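Local coordinates for protein diheme cytochrome C NAPB (Haemophilus influenzae, PDB 1JNI) that probably passes electrons to the catalytic subunit of the periplasmic nitrate reductase through its two stacked c-type hemes, at residues Y48-T51 with Q56-N59. Numbering follows the deposited sequence.
Sequences YQVT and QCLN. With HEC (heme c), chain C.
Q49 and Q56 bring the two backbones together just beyond the antiparallel strands 50-51 and 54-55, where Q56 N donates a 3.0 Å hydrogen bond to Q49 O and the CA atoms of Y48 and Q56 lie 5.3 Å apart. The hairpin leads straight into the CXXCH heme-binding motif of a c-type cytochrome, whose first cysteine is C57, and so illustrates a two-stranded hairpin running directly into a heme attachment site. The side-chain carbonyl of Q56 stands in for its backbone O as acceptor for Q49 N, completing the two-bond pair: its extended chain carries OE1 to Q49 N at 2.9 Å, the N-H pointing almost straight (173°) at a lone pair in the carbonyl plane. Q49 is thus gripped through both its N and its O by one residue, while its own NE2 reaches T51 OG1. The Y48 ring, standing 82° from the Q56 amide plane, receives heme methyl CMC over one face, 3.5 Å from CZ. V50 CG2, beside its backbone N, packs on C57 SG, and Y95 and F96 touch the same valine from elsewhere in the chain. With SG anti to its carbonyl carbon (chi1 -49°), C57 closes the thioether to heme atom CAB at 2.0 Å.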
ATOM      1  N   TYR A  48      -6.627  -6.992  -7.815  1.00 23.73           N
ATOM      2  CA  TYR A  48      -5.402  -7.044  -7.047  1.00 20.30           C
ATOM      3  C   TYR A  48      -5.512  -7.832  -5.731  1.00 20.19           C
ATOM      4  O   TYR A  48      -6.205  -7.493  -4.783  1.00 25.03           O
ATOM      5  CB  TYR A  48      -4.990  -5.598  -6.750  1.00 20.85           C
ATOM      6  CG  TYR A  48      -4.859  -4.688  -7.943  1.00 19.88           C
ATOM      7  CD1 TYR A  48      -5.416  -3.421  -8.039  1.00 20.26           C
ATOM      8  CD2 TYR A  48      -4.137  -5.134  -9.062  1.00 21.45           C
ATOM      9  CE1 TYR A  48      -5.290  -2.598  -9.154  1.00 21.14           C
ATOM     10  CE2 TYR A  48      -3.989  -4.346 -10.166  1.00 22.36           C
ATOM     11  CZ  TYR A  48      -4.554  -3.081 -10.234  1.00 23.12           C
ATOM     12  OH  TYR A  48      -4.375  -2.327 -11.384  1.00 24.36           O
ATOM     13  N   GLN A  49      -4.772  -8.954  -5.727  1.00 19.19           N
ATOM     14  CA  GLN A  49      -4.711  -9.859  -4.606  1.00 19.53           C
ATOM     15  C   GLN A  49      -3.758  -9.400  -3.518  1.00 19.36           C
ATOM     16  O   GLN A  49      -2.647  -8.887  -3.828  1.00 19.51           O
ATOM     17  CB  GLN A  49      -4.174 -11.208  -5.149  1.00 19.05           C
ATOM     18  CG  GLN A  49      -3.932 -12.235  -4.062  1.00 18.93           C
ATOM     19  CD  GLN A  49      -3.526 -13.588  -4.659  1.00 20.34           C
ATOM     20  OE1 GLN A  49      -3.826 -13.924  -5.813  1.00 22.25           O
ATOM     21  NE2 GLN A  49      -2.909 -14.353  -3.747  1.00 23.07           N
ATOM     22  N   VAL A  50      -4.140  -9.561  -2.259  1.00 20.69           N
ATOM     23  CA  VAL A  50      -3.266  -9.359  -1.111  1.00 20.18           C
ATOM     24  C   VAL A  50      -3.369 -10.503  -0.068  1.00 19.17           C
ATOM     25  O   VAL A  50      -4.336 -10.557   0.729  1.00 21.32           O
ATOM     26  CB  VAL A  50      -3.578  -8.031  -0.405  1.00 23.88           C
ATOM     27  CG1 VAL A  50      -2.525  -7.717   0.659  1.00 35.37           C
ATOM     28  CG2 VAL A  50      -3.644  -6.879  -1.424  1.00 28.28           C
ATOM     29  N   THR A  51      -2.389 -11.404  -0.049  1.00 22.46           N
ATOM     30  CA  THR A  51      -2.326 -12.611   0.771  1.00 20.95           C
ATOM     31  C   THR A  51      -0.914 -12.655   1.335  1.00 21.80           C
ATOM     32  O   THR A  51      -0.176 -11.688   1.135  1.00 23.55           O
ATOM     33  CB  THR A  51      -2.699 -13.837  -0.045  1.00 24.50           C
ATOM     34  OG1 THR A  51      -1.813 -13.980  -1.182  1.00 23.67           O
ATOM     35  CG2 THR A  51      -4.117 -13.675  -0.632  1.00 28.28           C
ATOM     36  N   GLN A  56      -0.305  -7.244  -4.705  1.00 16.37           N
ATOM     37  CA  GLN A  56      -0.264  -6.633  -6.030  1.00 16.80           C
ATOM     38  C   GLN A  56      -0.411  -5.118  -5.950  1.00 16.33           C
ATOM     39  O   GLN A  56       0.027  -4.400  -6.870  1.00 17.36           O
ATOM     40  CB  GLN A  56      -1.286  -7.309  -6.938  1.00 17.27           C
ATOM     41  CG  GLN A  56      -0.971  -8.767  -7.281  1.00 17.30           C
ATOM     42  CD  GLN A  56      -1.965  -9.270  -8.304  1.00 25.31           C
ATOM     43  OE1 GLN A  56      -3.170  -9.350  -8.119  1.00 21.46           O
ATOM     44  NE2 GLN A  56      -1.469  -9.601  -9.494  1.00 37.42           N
ATOM     45  N   CYS A  57      -0.889  -4.557  -4.844  1.00 14.75           N
ATOM     46  CA  CYS A  57      -0.886  -3.117  -4.679  1.00 15.64           C
ATOM     47  C   CYS A  57       0.545  -2.511  -4.750  1.00 14.32           C
ATOM     48  O   CYS A  57       0.751  -1.405  -5.262  1.00 15.36           O
ATOM     49  CB  CYS A  57      -1.514  -2.709  -3.360  1.00 15.89           C
ATOM     50  SG  CYS A  57      -3.115  -3.450  -2.972  1.00 16.86           S
ATOM     51  N   LEU A  58       1.526  -3.284  -4.250  1.00 15.65           N
ATOM     52  CA  LEU A  58       2.880  -2.790  -4.203  1.00 15.82           C
ATOM     53  C   LEU A  58       3.558  -2.805  -5.569  1.00 14.49           C
ATOM     54  O   LEU A  58       4.648  -2.259  -5.710  1.00 17.22           O
ATOM     55  CB  LEU A  58       3.642  -3.617  -3.149  1.00 18.01           C
ATOM     56  CG  LEU A  58       3.185  -3.332  -1.681  1.00 18.03           C
ATOM     57  CD1 LEU A  58       3.914  -4.293  -0.751  1.00 22.29           C
ATOM     58  CD2 LEU A  58       3.432  -1.909  -1.249  1.00 22.12           C
ATOM     59  N   ASN A  59       2.932  -3.395  -6.580  1.00 15.14           N
ATOM     60  CA  ASN A  59       3.519  -3.340  -7.923  1.00 15.47           C
ATOM     61  C   ASN A  59       3.570  -1.902  -8.415  1.00 15.43           C
ATOM     62  O   ASN A  59       4.350  -1.604  -9.332  1.00 17.25           O
ATOM     63  CB  ASN A  59       2.716  -4.126  -8.962  1.00 19.29           C
ATOM     64  CG  ASN A  59       2.591  -5.598  -8.821  1.00 21.43           C
ATOM     65  OD1 ASN A  59       3.328  -6.221  -8.048  1.00 32.26           O
ATOM     66  ND2 ASN A  59       1.617  -6.166  -9.550  1.00 32.22           N
TER
HETATM   67 FE   HEC C 126      -3.501   2.647  -6.218  1.00 14.70          FE
HETATM   68  CHA HEC C 126      -4.063   6.052  -5.988  1.00 15.73           C
HETATM   69  CHB HEC C 126      -4.521   2.254  -2.996  1.00 13.96           C
HETATM   70  CHC HEC C 126      -3.199  -0.742  -6.522  1.00 15.05           C
HETATM   71  CHD HEC C 126      -2.016   3.084  -9.255  1.00 16.28           C
HETATM   72  NA  HEC C 126      -4.165   3.896  -4.786  1.00 14.77           N
HETATM   73  C1A HEC C 126      -4.333   5.255  -4.874  1.00 14.28           C
HETATM   74  C2A HEC C 126      -4.731   5.800  -3.578  1.00 14.38           C
HETATM   75  C3A HEC C 126      -4.814   4.765  -2.713  1.00 14.76           C
HETATM   76  C4A HEC C 126      -4.486   3.570  -3.460  1.00 13.97           C
HETATM   77  CMA HEC C 126      -5.060   4.766  -1.199  1.00 15.39           C
HETATM   78  CAA HEC C 126      -4.900   7.311  -3.296  1.00 15.66           C
HETATM   79  CBA HEC C 126      -3.586   7.940  -2.729  1.00 21.12           C
HETATM   80  CGA HEC C 126      -3.761   9.436  -2.630  1.00 28.49           C
HETATM   81  O1A HEC C 126      -4.173   9.909  -1.585  1.00 45.36           O
HETATM   82  O2A HEC C 126      -3.458  10.199  -3.594  1.00 40.49           O
HETATM   83  NB  HEC C 126      -3.861   1.083  -5.015  1.00 13.95           N
HETATM   84  C1B HEC C 126      -4.287   1.073  -3.695  1.00 13.47           C
HETATM   85  C2B HEC C 126      -4.510  -0.284  -3.219  1.00 14.11           C
HETATM   86  C3B HEC C 126      -4.189  -1.117  -4.223  1.00 15.77           C
HETATM   87  C4B HEC C 126      -3.735  -0.276  -5.326  1.00 14.54           C
HETATM   88  CMB HEC C 126      -4.913  -0.560  -1.754  1.00 16.55           C
HETATM   89  CAB HEC C 126      -4.319  -2.560  -4.266  1.00 16.12           C
HETATM   90  CBB HEC C 126      -5.644  -3.157  -3.875  1.00 18.56           C
HETATM   91  NC  HEC C 126      -2.717   1.435  -7.559  1.00 13.87           N
HETATM   92  C1C HEC C 126      -2.638   0.053  -7.516  1.00 14.10           C
HETATM   93  C2C HEC C 126      -1.963  -0.474  -8.688  1.00 14.44           C
HETATM   94  C3C HEC C 126      -1.606   0.583  -9.475  1.00 14.98           C
HETATM   95  C4C HEC C 126      -2.106   1.776  -8.765  1.00 15.48           C
HETATM   96  CMC HEC C 126      -1.595  -1.949  -8.859  1.00 17.03           C
HETATM   97  CAC HEC C 126      -0.759   0.552 -10.608  1.00 16.30           C
HETATM   98  CBC HEC C 126      -1.253  -0.233 -11.790  1.00 17.74           C
HETATM   99  ND  HEC C 126      -3.183   4.221  -7.399  1.00 16.34           N
HETATM  100  C1D HEC C 126      -2.527   4.220  -8.620  1.00 13.47           C
HETATM  101  C2D HEC C 126      -2.474   5.566  -9.195  1.00 14.74           C
HETATM  102  C3D HEC C 126      -3.083   6.372  -8.289  1.00 14.88           C
HETATM  103  C4D HEC C 126      -3.510   5.536  -7.168  1.00 16.02           C
HETATM  104  CMD HEC C 126      -1.860   5.930 -10.579  1.00 16.78           C
HETATM  105  CAD HEC C 126      -3.435   7.856  -8.477  1.00 20.21           C
HETATM  106  CBD HEC C 126      -2.197   8.686  -8.098  1.00 22.61           C
HETATM  107  CGD HEC C 126      -2.269   8.809  -6.576  1.00 31.55           C
HETATM  108  O1D HEC C 126      -3.072   9.659  -6.051  1.00 32.96           O
HETATM  109  O2D HEC C 126      -1.487   8.006  -6.030  1.00 27.52           O